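Local coordinates for MJ fibrillarin homologue (Methanocaldococcus jannaschii, PDB 1FBN), which probably uses S-adenosyl-L-methionine to methylate ribose 2'-hydroxyls of rRNA and tRNA at sites chosen by a guide RNA, at residues G171-I176 against V224-G229; K32-Y37 against A117-E122. One frame throughout, in Å; residues are numbered along the deposited sequence.

Contact 1 of 2, residues G171-I176 against V224-G229; sequences GGYGMI and VGIWEG
Strands 172-176 and 224-227 run antiparallel, G174 with G225 as a hydrogen-bonded pair and Y173-I226 and M175-V224 as the non-hydrogen-bonded pairs beside it, the axes 4.5 Å apart at 149°. G174 N reaches G225 O at 2.8 Å, and G225 N returns to G174 O at 3.0 Å. Farther along, W227 N meets G172 O at 2.8 Å, tilted from the carbonyl plane, whereas G171 N approaches W227 O at 2.8 Å within it. Y173, M175, V224 and I226 share one face. The Y173 ring, its CG beside the backbone N (chi1 -68°), lies alongside I226, pointing the same way, and reaches V224 CG1 with CD2 at 4.0 Å. The selenomethionine M175 bends at its last torsion and rests CE 4.1 Å from V224 CG2. V69 and P71 also touch Y173, and V208 of strand 205-212 touches V224 and I226. The W227 indole packs on A164 and K165 of helix 156-167 and meets the F205 ring with the planes at about 60°. This is the central sheet of the class I methyltransferase fold, in which the one reversed strand, 220-227, slots in beside 172-179. Main-chain bonds supply all the polar links across the pair, so the strand pairing probably depends mainly on the backbone, while the apolar side chains bear on how their face packs against its neighbours.

Contact 2 of 2, residues K32-Y37 against A117-E122; sequences KGKKVY and ACAERE
The R121 guanidinium has water 1 in its plane at an edge, and V36 CG2 comes up obliquely, 3.7 Å from R121 NH1. The water accepts from R121 NH1 at 2.9 Å and lies 2.8 Å from K34 O, to which it can donate, bridging the two segments. The remaining nitrogens also have partners: NH2 makes a salt bridge to D94 and NE a weak hydrogen bond to S90 O, so the group is held from helix 87-95 while V36 leans against it. V36 places CG1 anti to its backbone N (chi1 177°), 3.7 Å from A117 CB. A117 closes helix 108-117, and the chain then makes a type I beta turn from C118 to R121, a helix-to-strand connection in the Rossmann-like methyltransferase domain; residues 32-37 belong to a loop of the antiparallel N-terminal sheet. K34, extended until it bends at chi4 (-57°), passes CE 4.1 Å from A119 CB. Its NZ donates a long bond of 3.3 Å to A117 O, from above the carbonyl plane. An alanine here takes away the ammonium, which is likely to leave A117 O without this bond and the loop less firmly joined to the helix end.

Contacts 1 and 2 lie on opposite sides of the chain's centre, their own centres about 29 Å apart and their nearest atoms about 16 Å. They come in series: contact 2 pairs 32-37 with 117-122 before contact 1 pairs 171-176 with 224-229. Contact 1 is internal to the seven-stranded mixed sheet. Contact 2 joins a loop of the five-stranded N-terminal sheet to the turn leading into 124-128, the outermost strand on the far side of that mixed sheet, four strands away from 172-179. One therefore builds the methyltransferase core, the other ties the N-terminal part to it. Both approach the predicted S-adenosyl-L-methionine site, V36 with its side chain about 6 Å from that of T87, M175 about 9 Å from T88.

Contact 1 of 2, residues G171-I176 against V224-G229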
ATOM      1  N   GLY A 171      -9.452 -14.282  -6.594  1.00 27.81           N
ATOM      2  CA  GLY A 171      -8.054 -14.605  -6.816  1.00 25.43           C
ATOM      3  C   GLY A 171      -7.202 -13.358  -6.611  1.00 22.79           C
ATOM      4  O   GLY A 171      -5.977 -13.435  -6.565  1.00 22.08           O
ATOM      5  N   GLY A 172      -7.866 -12.206  -6.515  1.00 22.94           N
ATOM      6  CA  GLY A 172      -7.186 -10.943  -6.288  1.00 18.57           C
ATOM      7  C   GLY A 172      -6.643 -10.906  -4.873  1.00 18.02           C
ATOM      8  O   GLY A 172      -6.834 -11.852  -4.111  1.00 17.35           O
ATOM      9  N   TYR A 173      -6.011  -9.800  -4.495  1.00 19.05           N
ATOM     10  CA  TYR A 173      -5.416  -9.688  -3.169  1.00 18.33           C
ATOM     11  C   TYR A 173      -5.827  -8.483  -2.342  1.00 19.87           C
ATOM     12  O   TYR A 173      -6.071  -7.391  -2.867  1.00 19.15           O
ATOM     13  CB  TYR A 173      -3.889  -9.671  -3.277  1.00 19.54           C
ATOM     14  CG  TYR A 173      -3.274 -10.966  -3.729  1.00 21.27           C
ATOM     15  CD1 TYR A 173      -3.303 -11.343  -5.071  1.00 21.70           C
ATOM     16  CD2 TYR A 173      -2.659 -11.818  -2.819  1.00 22.23           C
ATOM     17  CE1 TYR A 173      -2.738 -12.540  -5.495  1.00 23.18           C
ATOM     18  CE2 TYR A 173      -2.086 -13.019  -3.234  1.00 23.83           C
ATOM     19  CZ  TYR A 173      -2.135 -13.372  -4.572  1.00 23.82           C
ATOM     20  OH  TYR A 173      -1.613 -14.574  -4.982  1.00 25.33           O
ATOM     21  N   GLY A 174      -5.840  -8.697  -1.028  1.00 18.84           N
ATOM     22  CA  GLY A 174      -6.158  -7.642  -0.091  1.00 17.40           C
ATOM     23  C   GLY A 174      -4.932  -7.415   0.777  1.00 18.40           C
ATOM     24  O   GLY A 174      -4.375  -8.370   1.326  1.00 18.92           O
HETATM   25  N   MSE A 175      -4.454  -6.172   0.820  1.00 15.99           N
HETATM   26  CA  MSE A 175      -3.300  -5.803   1.637  1.00 16.32           C
HETATM   27  C   MSE A 175      -3.826  -4.825   2.683  1.00 15.95           C
HETATM   28  O   MSE A 175      -4.416  -3.806   2.334  1.00 16.33           O
HETATM   29  CB  MSE A 175      -2.215  -5.125   0.789  1.00 13.92           C
HETATM   30  CG  MSE A 175      -1.640  -5.986  -0.325  1.00 14.66           C
HETATM   31 SE   MSE A 175      -0.244  -5.209  -1.187  1.00 12.76          SE
HETATM   32  CE  MSE A 175       1.107  -5.686  -0.117  1.00 17.70           C
ATOM     33  N   ILE A 176      -3.644  -5.141   3.960  1.00 16.14           N
ATOM     34  CA  ILE A 176      -4.138  -4.260   5.013  1.00 15.29           C
ATOM     35  C   ILE A 176      -3.162  -4.085   6.178  1.00 15.65           C
ATOM     36  O   ILE A 176      -2.695  -5.061   6.777  1.00 15.41           O
ATOM     37  CB  ILE A 176      -5.537  -4.740   5.532  1.00 16.78           C
ATOM     38  CG1 ILE A 176      -6.122  -3.737   6.533  1.00 16.03           C
ATOM     39  CG2 ILE A 176      -5.438  -6.130   6.157  1.00 17.46           C
ATOM     40  CD1 ILE A 176      -7.513  -4.088   7.010  1.00 17.70           C
ATOM     41  N   VAL A 224      -1.749  -9.884   4.221  1.00 16.72           N
ATOM     42  CA  VAL A 224      -1.965 -10.055   2.791  1.00 15.96           C
ATOM     43  C   VAL A 224      -2.789 -11.329   2.638  1.00 18.28           C
ATOM     44  O   VAL A 224      -2.469 -12.363   3.229  1.00 18.30           O
ATOM     45  CB  VAL A 224      -0.644 -10.194   2.003  1.00 17.16           C
ATOM     46  CG1 VAL A 224      -0.941 -10.407   0.525  1.00 16.91           C
ATOM     47  CG2 VAL A 224       0.224  -8.950   2.183  1.00 15.98           C
ATOM     48  N   GLY A 225      -3.879 -11.238   1.885  1.00 18.20           N
ATOM     49  CA  GLY A 225      -4.724 -12.399   1.684  1.00 18.58           C
ATOM     50  C   GLY A 225      -5.311 -12.465   0.291  1.00 21.47           C
ATOM     51  O   GLY A 225      -5.466 -11.437  -0.372  1.00 20.47           O
ATOM     52  N   ILE A 226      -5.579 -13.682  -0.174  1.00 22.72           N
ATOM     53  CA  ILE A 226      -6.177 -13.888  -1.492  1.00 25.69           C
ATOM     54  C   ILE A 226      -7.687 -13.940  -1.313  1.00 25.35           C
ATOM     55  O   ILE A 226      -8.188 -14.640  -0.430  1.00 23.88           O
ATOM     56  CB  ILE A 226      -5.708 -15.203  -2.155  1.00 26.73           C
ATOM     57  CG1 ILE A 226      -4.191 -15.204  -2.297  1.00 33.16           C
ATOM     58  CG2 ILE A 226      -6.345 -15.354  -3.534  1.00 26.17           C
ATOM     59  CD1 ILE A 226      -3.648 -16.317  -3.183  1.00 39.99           C
ATOM     60  N   TRP A 227      -8.400 -13.174  -2.133  1.00 25.45           N
ATOM     61  CA  TRP A 227      -9.854 -13.116  -2.073  1.00 28.61           C
ATOM     62  C   TRP A 227     -10.488 -14.335  -2.731  1.00 33.64           C
ATOM     63  O   TRP A 227     -10.459 -14.480  -3.952  1.00 31.01           O
ATOM     64  CB  TRP A 227     -10.345 -11.841  -2.752  1.00 26.60           C
ATOM     65  CG  TRP A 227     -11.833 -11.654  -2.721  1.00 25.09           C
ATOM     66  CD1 TRP A 227     -12.664 -11.552  -3.797  1.00 25.79           C
ATOM     67  CD2 TRP A 227     -12.662 -11.505  -1.557  1.00 24.36           C
ATOM     68  NE1 TRP A 227     -13.958 -11.343  -3.381  1.00 26.34           N
ATOM     69  CE2 TRP A 227     -13.985 -11.309  -2.012  1.00 23.19           C
ATOM     70  CE3 TRP A 227     -12.415 -11.512  -0.176  1.00 21.80           C
ATOM     71  CZ2 TRP A 227     -15.060 -11.123  -1.134  1.00 23.06           C
ATOM     72  CZ3 TRP A 227     -13.484 -11.325   0.696  1.00 21.51           C
ATOM     73  CH2 TRP A 227     -14.790 -11.133   0.211  1.00 24.24           C
ATOM     74  N   GLU A 228     -11.059 -15.208  -1.906  1.00 39.59           N
ATOM     75  CA  GLU A 228     -11.704 -16.425  -2.387  1.00 48.14           C
ATOM     76  C   GLU A 228     -13.130 -16.106  -2.832  1.00 52.23           C
ATOM     77  O   GLU A 228     -13.550 -16.490  -3.921  1.00 54.79           O
ATOM     78  CB  GLU A 228     -11.741 -17.486  -1.276  1.00 52.09           C
ATOM     79  CG  GLU A 228     -10.433 -17.683  -0.495  1.00 57.74           C
ATOM     80  CD  GLU A 228      -9.328 -18.345  -1.305  1.00 61.72           C
ATOM     81  OE1 GLU A 228      -9.304 -19.593  -1.374  1.00 64.05           O
ATOM     82  OE2 GLU A 228      -8.474 -17.619  -1.854  1.00 63.91           O
ATOM     83  N   GLY A 229     -13.863 -15.395  -1.977  1.00 55.61           N
ATOM     84  CA  GLY A 229     -15.239 -15.034  -2.276  1.00 61.02           C
ATOM     85  C   GLY A 229     -16.057 -14.917  -1.004  1.00 65.65           C
ATOM     86  O   GLY A 229     -15.490 -14.832   0.085  1.00 67.50           O
TER

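Contact 2 of 2, residues K32-Y37 against A117-E122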
ATOM      1  N   LYS A  32       9.658  12.204 -13.586  1.00 32.86           N
ATOM      2  CA  LYS A  32      11.041  12.596 -13.353  1.00 34.41           C
ATOM      3  C   LYS A  32      11.246  14.083 -13.086  1.00 34.62           C
ATOM      4  O   LYS A  32      10.527  14.937 -13.616  1.00 33.73           O
ATOM      5  CB  LYS A  32      11.910  12.095 -14.502  1.00 36.77           C
ATOM      6  CG  LYS A  32      11.680  10.603 -14.757  1.00 46.12           C
ATOM      7  CD  LYS A  32      12.588   9.989 -15.808  1.00 51.13           C
ATOM      8  CE  LYS A  32      12.431  10.633 -17.174  1.00 55.34           C
ATOM      9  NZ  LYS A  32      13.054  11.990 -17.232  1.00 60.67           N
ATOM     10  N   GLY A  33      12.208  14.372 -12.217  1.00 35.23           N
ATOM     11  CA  GLY A  33      12.509  15.743 -11.853  1.00 36.05           C
ATOM     12  C   GLY A  33      11.622  16.239 -10.727  1.00 36.64           C
ATOM     13  O   GLY A  33      11.556  17.443 -10.464  1.00 38.03           O
ATOM     14  N   LYS A  34      10.947  15.315 -10.049  1.00 35.63           N
ATOM     15  CA  LYS A  34      10.060  15.687  -8.955  1.00 35.44           C
ATOM     16  C   LYS A  34      10.220  14.821  -7.716  1.00 35.54           C
ATOM     17  O   LYS A  34      10.299  13.594  -7.801  1.00 34.81           O
ATOM     18  CB  LYS A  34       8.595  15.631  -9.409  1.00 35.81           C
ATOM     19  CG  LYS A  34       7.588  16.146  -8.373  1.00 36.58           C
ATOM     20  CD  LYS A  34       6.146  15.892  -8.811  1.00 38.10           C
ATOM     21  CE  LYS A  34       5.145  16.739  -8.030  1.00 39.23           C
ATOM     22  NZ  LYS A  34       5.235  16.543  -6.557  1.00 42.00           N
ATOM     23  N   LYS A  35      10.307  15.480  -6.566  1.00 34.34           N
ATOM     24  CA  LYS A  35      10.391  14.789  -5.292  1.00 33.42           C
ATOM     25  C   LYS A  35       9.032  14.998  -4.630  1.00 33.87           C
ATOM     26  O   LYS A  35       8.576  16.134  -4.467  1.00 33.60           O
ATOM     27  CB  LYS A  35      11.509  15.356  -4.416  1.00 32.89           C
ATOM     28  CG  LYS A  35      12.900  14.946  -4.859  1.00 33.46           C
ATOM     29  CD  LYS A  35      13.942  15.321  -3.823  1.00 33.73           C
ATOM     30  CE  LYS A  35      15.335  14.895  -4.261  1.00 34.66           C
ATOM     31  NZ  LYS A  35      16.341  15.165  -3.200  1.00 34.40           N
ATOM     32  N   VAL A  36       8.356  13.895  -4.326  1.00 32.67           N
ATOM     33  CA  VAL A  36       7.042  13.943  -3.696  1.00 29.65           C
ATOM     34  C   VAL A  36       7.133  14.371  -2.233  1.00 30.31           C
ATOM     35  O   VAL A  36       6.401  15.263  -1.799  1.00 29.91           O
ATOM     36  CB  VAL A  36       6.330  12.569  -3.794  1.00 28.87           C
ATOM     37  CG1 VAL A  36       4.989  12.602  -3.067  1.00 27.15           C
ATOM     38  CG2 VAL A  36       6.127  12.192  -5.251  1.00 25.78           C
ATOM     39  N   TYR A  37       8.056  13.759  -1.494  1.00 30.51           N
ATOM     40  CA  TYR A  37       8.231  14.054  -0.071  1.00 31.13           C
ATOM     41  C   TYR A  37       9.694  14.196   0.356  1.00 31.92           C
ATOM     42  O   TYR A  37      10.085  13.763   1.444  1.00 30.68           O
ATOM     43  CB  TYR A  37       7.526  12.979   0.773  1.00 29.84           C
ATOM     44  CG  TYR A  37       8.047  11.564   0.583  1.00 29.43           C
ATOM     45  CD1 TYR A  37       7.725  10.820  -0.557  1.00 27.32           C
ATOM     46  CD2 TYR A  37       8.842  10.960   1.561  1.00 28.53           C
ATOM     47  CE1 TYR A  37       8.183   9.505  -0.713  1.00 26.76           C
ATOM     48  CE2 TYR A  37       9.303   9.651   1.417  1.00 28.94           C
ATOM     49  CZ  TYR A  37       8.972   8.928   0.282  1.00 26.54           C
ATOM     50  OH  TYR A  37       9.430   7.636   0.158  1.00 25.13           O
ATOM     51  N   ALA A 117       0.764  16.394  -4.127  1.00 39.55           N
ATOM     52  CA  ALA A 117       1.901  15.483  -4.103  1.00 37.01           C
ATOM     53  C   ALA A 117       1.933  14.538  -5.304  1.00 37.14           C
ATOM     54  O   ALA A 117       3.001  14.250  -5.840  1.00 40.06           O
ATOM     55  CB  ALA A 117       1.896  14.688  -2.815  1.00 36.17           C
ATOM     56  N   CYS A 118       0.766  14.052  -5.716  1.00 36.87           N
ATOM     57  CA  CYS A 118       0.672  13.128  -6.848  1.00 37.47           C
ATOM     58  C   CYS A 118       0.246  13.838  -8.122  1.00 39.26           C
ATOM     59  O   CYS A 118      -0.336  13.233  -9.027  1.00 39.55           O
ATOM     60  CB  CYS A 118      -0.293  11.988  -6.517  1.00 35.74           C
ATOM     61  SG  CYS A 118       0.281  10.969  -5.148  1.00 31.99           S
ATOM     62  N   ALA A 119       0.610  15.114  -8.188  1.00 41.38           N
ATOM     63  CA  ALA A 119       0.309  16.006  -9.300  1.00 43.31           C
ATOM     64  C   ALA A 119       0.311  15.396 -10.703  1.00 43.20           C
ATOM     65  O   ALA A 119      -0.750  15.161 -11.286  1.00 46.74           O
ATOM     66  CB  ALA A 119       1.249  17.212  -9.255  1.00 42.58           C
ATOM     67  N   GLU A 120       1.498  15.115 -11.228  1.00 40.51           N
ATOM     68  CA  GLU A 120       1.621  14.583 -12.580  1.00 38.93           C
ATOM     69  C   GLU A 120       1.490  13.070 -12.770  1.00 35.26           C
ATOM     70  O   GLU A 120       1.684  12.566 -13.876  1.00 32.41           O
ATOM     71  CB  GLU A 120       2.906  15.113 -13.224  1.00 43.67           C
ATOM     72  CG  GLU A 120       3.029  16.644 -13.156  1.00 47.63           C
ATOM     73  CD  GLU A 120       4.232  17.187 -13.908  1.00 50.99           C
ATOM     74  OE1 GLU A 120       4.139  17.329 -15.147  1.00 52.92           O
ATOM     75  OE2 GLU A 120       5.263  17.487 -13.264  1.00 52.38           O
ATOM     76  N   ARG A 121       1.163  12.350 -11.698  1.00 33.54           N
ATOM     77  CA  ARG A 121       0.980  10.897 -11.777  1.00 31.05           C
ATOM     78  C   ARG A 121      -0.461  10.641 -12.199  1.00 29.62           C
ATOM     79  O   ARG A 121      -1.348  10.445 -11.371  1.00 26.17           O
ATOM     80  CB  ARG A 121       1.294  10.235 -10.432  1.00 29.15           C
ATOM     81  CG  ARG A 121       2.777  10.235 -10.115  1.00 25.27           C
ATOM     82  CD  ARG A 121       3.107   9.546  -8.803  1.00 23.87           C
ATOM     83  NE  ARG A 121       4.490   9.073  -8.803  1.00 23.58           N
ATOM     84  CZ  ARG A 121       5.560   9.865  -8.777  1.00 23.44           C
ATOM     85  NH1 ARG A 121       5.416  11.183  -8.734  1.00 20.96           N
ATOM     86  NH2 ARG A 121       6.777   9.338  -8.855  1.00 24.16           N
ATOM     87  N   GLU A 122      -0.676  10.649 -13.507  1.00 31.43           N
ATOM     88  CA  GLU A 122      -2.002  10.480 -14.078  1.00 31.42           C
ATOM     89  C   GLU A 122      -2.682   9.125 -13.946  1.00 28.93           C
ATOM     90  O   GLU A 122      -3.866   9.006 -14.264  1.00 28.24           O
ATOM     91  CB  GLU A 122      -2.005  10.974 -15.521  1.00 34.87           C
ATOM     92  CG  GLU A 122      -1.722  12.468 -15.607  1.00 45.07           C
ATOM     93  CD  GLU A 122      -1.646  12.981 -17.028  1.00 52.38           C
ATOM     94  OE1 GLU A 122      -2.706  13.065 -17.689  1.00 56.52           O
ATOM     95  OE2 GLU A 122      -0.527  13.311 -17.479  1.00 55.81           O
TER
HETATM   96  O   HOH W   1       8.223  12.037  -8.920  1.00 25.85           O